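Local coordinates for cyanuric acid amidohydrolase (Azorhizobium caulinodans, PDB 4NQ3), which catalyses the hydrolytic opening of the s-triazine ring of cyanuric acid to carboxybiuret, a step in the breakdown of herbicides such as atrazine, at residues Gly123-Val128 with Ala210-Asp215; Thr174-Asp179 with Met184-Gly189. All blocks are in the same frame, centred on the assembly; numbering follows the deposited sequence.

How the contacts relate
Both contacts lie in what is assigned as the second of three repeating units (106-243). Both meet in buried packing, with exposed residues beside it: A210 and A214 in contact 1, T174 and S178 in contact 2. They share no helix: contact 1 sets the start of helix 125-141 against loop 210-215, contact 2 loop 174-179 against helix 180-199. Their centres lie about 9 Å apart, and two probable hydrogen bonds join them, Q127 NE2 to S187 OG and R124 NH1 to T174 O. Across each interface the touching is van der Waals packing without hydrogen bonds, one methyl, of I212 or of L186, doing most of it. Contact 2 differs in holding barbituric acid, beside its loop and at R188.

Contact 1 of 2, residues Gly123-Val128 with Ala210-Asp215; sequences GRMGQV and AVICAD
Within what is assigned as the second repeating unit of the chain, the start of helix 125-141 receives I212 from the loop that leads from helix 180-199 to strand 223-227. I212 is the one residue of 210-215 that touches the helix start, and its CD1 methyl does most of the work. It comes to 3.4 Å from the carbonyl O of G123 and to 3.7 Å from R124 CA, so it rests on the backbone of the turn that leads into the helix. The CG2 branch of I212 packs against the same G123 O at 3.7 Å. Two side chains of the first helical turn close round the methyl. V128 CG2 and I212 CD1 meet tip to tip at 3.9 Å, while the selenium of M125, a selenomethionine in this crystal, stands further off, SE to CD1 being 4.5 Å. Length matters here: CG1 lies anti to the carbonyl carbon of I212 (chi1 -58°), and the extended second torsion (chi2 172°) carries CD1 out to the helix start.

The turn under the methyl is itself held. G123 donates its backbone N to Q127 OE1 at 2.8 Å, with a nearly straight N-H...O angle of 171°, and the amide's other end, NE2, also bonds to NE2 of H234. R124 occupies the N-cap position, but its guanidinium leaves the contact and bonds to E120 O. The carboxylate of D209, in the same loop as I212, accepts the backbone N-H of M125, the first residue of the helix, while H338 accepts from C213 N. With no hydrogen bond between 123-128 and 210-215, what these segments give each other is shape and shielded apolar surface, while the polar grip comes from within the turn and from neighbouring residues.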
loop_
_atom_site.group_PDB
_atom_site.type_symbol
_atom_site.label_atom_id
_atom_site.label_comp_id
_atom_site.label_asym_id
_atom_site.label_seq_id
_atom_site.Cartn_x
_atom_site.Cartn_y
_atom_site.Cartn_z
ATOM N N GLY A 123 -11.559 10.143 -22.444
ATOM C CA GLY A 123 -12.349 8.915 -22.456
ATOM C C GLY A 123 -13.522 8.965 -23.435
ATOM O O GLY A 123 -14.379 8.086 -23.437
ATOM N N ARG A 124 -13.548 9.973 -24.301
ATOM C CA ARG A 124 -14.640 10.115 -25.265
ATOM C C ARG A 124 -14.104 10.381 -26.672
ATOM O O ARG A 124 -12.899 10.504 -26.851
ATOM C CB ARG A 124 -15.580 11.221 -24.807
ATOM C CG ARG A 124 -16.242 10.913 -23.477
ATOM C CD ARG A 124 -17.071 12.074 -23.029
ATOM N NE ARG A 124 -17.921 11.778 -21.878
ATOM C CZ ARG A 124 -18.311 12.703 -21.002
ATOM N NH1 ARG A 124 -17.942 13.962 -21.157
ATOM N NH2 ARG A 124 -19.076 12.388 -19.975
HETATM N N MSE A 125 -14.973 10.464 -27.674
HETATM C CA MSE A 125 -14.493 10.584 -29.062
HETATM C C MSE A 125 -13.588 11.793 -29.302
HETATM O O MSE A 125 -12.707 11.751 -30.168
HETATM C CB MSE A 125 -15.664 10.644 -30.032
HETATM C CG MSE A 125 -16.503 9.391 -30.020
HETATM SE SE MSE A 125 -15.502 7.872 -30.633
HETATM C CE MSE A 125 -14.983 8.520 -32.414
ATOM N N GLY A 126 -13.805 12.866 -28.544
ATOM C CA GLY A 126 -12.868 13.979 -28.544
ATOM C C GLY A 126 -11.417 13.516 -28.431
ATOM O O GLY A 126 -10.567 13.845 -29.260
ATOM N N GLN A 127 -11.124 12.743 -27.396
ATOM C CA GLN A 127 -9.766 12.252 -27.214
ATOM C C GLN A 127 -9.334 11.349 -28.352
ATOM O O GLN A 127 -8.215 11.463 -28.856
ATOM C CB GLN A 127 -9.633 11.511 -25.889
ATOM C CG GLN A 127 -8.240 11.031 -25.633
ATOM C CD GLN A 127 -8.037 10.685 -24.183
ATOM O OE1 GLN A 127 -9.013 10.386 -23.470
ATOM N NE2 GLN A 127 -6.778 10.747 -23.718
ATOM N N VAL A 128 -10.227 10.450 -28.756
ATOM C CA VAL A 128 -9.921 9.511 -29.823
ATOM C C VAL A 128 -9.496 10.226 -31.088
ATOM O O VAL A 128 -8.476 9.871 -31.696
ATOM C CB VAL A 128 -11.106 8.625 -30.178
ATOM C CG1 VAL A 128 -10.720 7.758 -31.356
ATOM C CG2 VAL A 128 -11.538 7.773 -28.979
ATOM N N ALA A 210 -19.859 5.082 -26.205
ATOM C CA ALA A 210 -20.390 3.903 -25.505
ATOM C C ALA A 210 -19.517 2.657 -25.631
ATOM O O ALA A 210 -19.563 1.762 -24.775
ATOM C CB ALA A 210 -21.777 3.601 -26.000
ATOM N N VAL A 211 -18.753 2.606 -26.719
ATOM C CA VAL A 211 -17.784 1.546 -26.994
ATOM C C VAL A 211 -16.500 1.605 -26.129
ATOM O O VAL A 211 -15.959 0.573 -25.726
ATOM C CB VAL A 211 -17.378 1.599 -28.487
ATOM C CG1 VAL A 211 -15.984 1.045 -28.706
ATOM C CG2 VAL A 211 -18.407 0.910 -29.357
ATOM N N ILE A 212 -16.022 2.815 -25.854
ATOM C CA ILE A 212 -14.744 3.017 -25.173
ATOM C C ILE A 212 -14.674 2.396 -23.784
ATOM O O ILE A 212 -15.449 2.748 -22.879
ATOM C CB ILE A 212 -14.430 4.530 -25.055
ATOM C CG1 ILE A 212 -14.407 5.156 -26.460
ATOM C CG2 ILE A 212 -13.122 4.741 -24.302
ATOM C CD1 ILE A 212 -14.311 6.646 -26.483
ATOM N N CYS A 213 -13.688 1.521 -23.607
ATOM C CA CYS A 213 -13.539 0.741 -22.369
ATOM C C CYS A 213 -14.805 -0.040 -22.066
ATOM O O CYS A 213 -15.226 -0.127 -20.915
ATOM C CB CYS A 213 -13.203 1.637 -21.184
ATOM S SG CYS A 213 -11.545 2.301 -21.275
ATOM N N ALA A 214 -15.408 -0.584 -23.117
ATOM C CA ALA A 214 -16.608 -1.396 -23.008
ATOM C C ALA A 214 -16.476 -2.589 -23.954
ATOM O O ALA A 214 -16.599 -3.731 -23.527
ATOM C CB ALA A 214 -17.836 -0.576 -23.321
ATOM N N ASP A 215 -16.216 -2.324 -25.234
ATOM C CA ASP A 215 -15.978 -3.389 -26.213
ATOM C C ASP A 215 -14.489 -3.701 -26.352
ATOM O O ASP A 215 -13.822 -3.199 -27.267
ATOM C CB ASP A 215 -16.561 -3.021 -27.586
ATOM C CG ASP A 215 -16.564 -4.203 -28.571
ATOM O OD1 ASP A 215 -16.061 -5.299 -28.218
ATOM O OD2 ASP A 215 -17.067 -4.032 -29.711
#

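Contact 2 of 2, residues Thr174-Asp179 with Met184-Gly189; sequences TTATSD and MGLSRG. With BR8 (barbituric acid), chain J; BR8 (barbituric acid), chain C.
L186 sends its CD1 methyl from helix 180-199 into the bend of the loop before that helix, meeting T177 CB at 3.9 Å and A176 CB at 4.1 Å. The T177 and L186 side chains cross obliquely, and this buried corner is the close-packed part of the contact. C213 covers L186 from a neighbouring loop. T177 OG1, turned anti to its own backbone N (chi1 -168°), accepts from D179 N, OG1 to N 3.1 Å, closing an ST turn. D179 then stands at the N-cap of helix 180-199, where OD1 receives the N-H of K182. Cut back to an alanine, T177 would lack OG1 and CG2, which is likely to leave the D179 N-H without this acceptor and L186 CD1 with thinner cover. On the looser side, S178 is exposed, and the chain J barbituric acid lies with its C5 3.7 Å from T177 CB. On another side of the helix, substrate-binding R188 donates from NH1 to O8 of the chain C barbituric acid at 3.0 Å, in the guanidinium plane; R52, R314, S227 and G334 also bond this ligand in the threefold-symmetric active site. E337 forms a salt bridge with R188 NE.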
loop_
_atom_site.group_PDB
_atom_site.type_symbol
_atom_site.label_atom_id
_atom_site.label_comp_id
_atom_site.label_asym_id
_atom_site.label_seq_id
_atom_site.Cartn_x
_atom_site.Cartn_y
_atom_site.Cartn_z
ATOM N N THR A 174 -19.633 17.638 -17.956
ATOM C CA THR A 174 -19.460 16.391 -17.217
ATOM C C THR A 174 -18.185 15.705 -17.686
ATOM O O THR A 174 -17.752 15.893 -18.820
ATOM C CB THR A 174 -20.636 15.439 -17.406
ATOM O OG1 THR A 174 -20.782 15.139 -18.804
ATOM C CG2 THR A 174 -21.911 16.077 -16.870
ATOM N N THR A 175 -17.550 14.945 -16.813
ATOM C CA THR A 175 -16.432 14.144 -17.267
ATOM C C THR A 175 -16.971 12.728 -17.375
ATOM O O THR A 175 -18.066 12.448 -16.886
ATOM C CB THR A 175 -15.208 14.214 -16.330
ATOM O OG1 THR A 175 -15.563 13.775 -15.011
ATOM C CG2 THR A 175 -14.678 15.621 -16.263
ATOM N N ALA A 176 -16.226 11.859 -18.053
ATOM C CA ALA A 176 -16.672 10.495 -18.319
ATOM C C ALA A 176 -16.613 9.632 -17.052
ATOM O O ALA A 176 -17.125 8.517 -17.007
ATOM C CB ALA A 176 -15.841 9.895 -19.414
ATOM N N THR A 177 -15.957 10.153 -16.025
ATOM C CA THR A 177 -15.850 9.455 -14.758
ATOM C C THR A 177 -15.514 10.427 -13.658
ATOM O O THR A 177 -15.106 11.559 -13.929
ATOM C CB THR A 177 -14.766 8.360 -14.786
ATOM O OG1 THR A 177 -14.905 7.530 -13.626
ATOM C CG2 THR A 177 -13.383 8.989 -14.739
ATOM N N SER A 178 -15.674 9.984 -12.418
ATOM C CA SER A 178 -15.172 10.750 -11.289
ATOM C C SER A 178 -14.142 9.923 -10.518
ATOM O O SER A 178 -13.468 10.452 -9.641
ATOM C CB SER A 178 -16.312 11.174 -10.365
ATOM O OG SER A 178 -17.373 11.772 -11.094
ATOM N N ASP A 179 -14.006 8.639 -10.866
ATOM C CA ASP A 179 -12.970 7.782 -10.289
ATOM C C ASP A 179 -11.653 8.119 -11.002
ATOM O O ASP A 179 -11.523 7.956 -12.228
ATOM C CB ASP A 179 -13.341 6.280 -10.424
ATOM C CG ASP A 179 -12.321 5.315 -9.733
ATOM O OD1 ASP A 179 -11.114 5.635 -9.675
ATOM O OD2 ASP A 179 -12.721 4.214 -9.266
HETATM N N MSE A 184 -7.663 6.996 -15.773
HETATM C CA MSE A 184 -6.415 6.590 -16.431
HETATM C C MSE A 184 -6.707 5.503 -17.455
HETATM O O MSE A 184 -6.121 5.482 -18.551
HETATM C CB MSE A 184 -5.381 6.091 -15.425
HETATM C CG MSE A 184 -4.927 7.133 -14.452
HETATM SE SE MSE A 184 -3.344 6.505 -13.519
HETATM C CE MSE A 184 -4.145 5.728 -11.948
ATOM N N GLY A 185 -7.607 4.589 -17.096
ATOM C CA GLY A 185 -7.965 3.542 -18.026
ATOM C C GLY A 185 -8.699 4.119 -19.236
ATOM O O GLY A 185 -8.393 3.753 -20.378
ATOM N N LEU A 186 -9.648 5.033 -18.992
ATOM C CA LEU A 186 -10.428 5.636 -20.070
ATOM C C LEU A 186 -9.486 6.403 -20.994
ATOM O O LEU A 186 -9.583 6.337 -22.228
ATOM C CB LEU A 186 -11.523 6.570 -19.515
ATOM C CG LEU A 186 -12.667 5.796 -18.846
ATOM C CD1 LEU A 186 -13.664 6.652 -18.140
ATOM C CD2 LEU A 186 -13.316 4.986 -19.879
ATOM N N SER A 187 -8.564 7.144 -20.394
ATOM C CA SER A 187 -7.666 7.936 -21.203
ATOM C C SER A 187 -6.753 7.031 -22.046
ATOM O O SER A 187 -6.530 7.312 -23.234
ATOM C CB SER A 187 -6.849 8.889 -20.344
ATOM O OG SER A 187 -5.993 9.631 -21.197
ATOM N N ARG A 188 -6.223 5.961 -21.445
ATOM C CA ARG A 188 -5.406 5.025 -22.208
ATOM C C ARG A 188 -6.251 4.408 -23.319
ATOM O O ARG A 188 -5.806 4.292 -24.465
ATOM C CB ARG A 188 -4.822 3.910 -21.320
ATOM C CG ARG A 188 -3.691 4.297 -20.372
ATOM C CD ARG A 188 -3.123 3.074 -19.643
ATOM N NE ARG A 188 -4.162 2.445 -18.842
ATOM C CZ ARG A 188 -4.244 2.532 -17.515
ATOM N NH1 ARG A 188 -3.324 3.206 -16.835
ATOM N NH2 ARG A 188 -5.235 1.936 -16.859
ATOM N N GLY A 189 -7.481 4.038 -22.974
ATOM C CA GLY A 189 -8.378 3.372 -23.897
ATOM C C GLY A 189 -8.745 4.232 -25.087
ATOM O O GLY A 189 -8.672 3.766 -26.229
HETATM N N1 BR8 J . -17.231 4.701 -12.501
HETATM C C2 BR8 J . -17.595 5.265 -11.302
HETATM O O2 BR8 J . -17.440 4.622 -10.276
HETATM N N3 BR8 J . -18.124 6.536 -11.252
HETATM C C4 BR8 J . -18.301 7.306 -12.419
HETATM O O4 BR8 J . -18.768 8.405 -12.286
HETATM C C5 BR8 J . -17.964 6.825 -13.844
HETATM C C6 BR8 J . -17.375 5.398 -13.727
HETATM O O8 BR8 J . -17.025 4.823 -14.741
HETATM N N1 BR8 C . 0.987 5.400 -16.231
HETATM C C2 BR8 C . 2.187 5.135 -15.667
HETATM O O2 BR8 C . 2.756 6.035 -15.080
HETATM N N3 BR8 C . 2.731 3.884 -15.749
HETATM C C4 BR8 C . 2.068 2.823 -16.418
HETATM O O4 BR8 C . 2.585 1.712 -16.464
HETATM C C5 BR8 C . 0.727 3.002 -17.133
HETATM C C6 BR8 C . 0.265 4.439 -16.932
HETATM O O8 BR8 C . -0.797 4.785 -17.398
#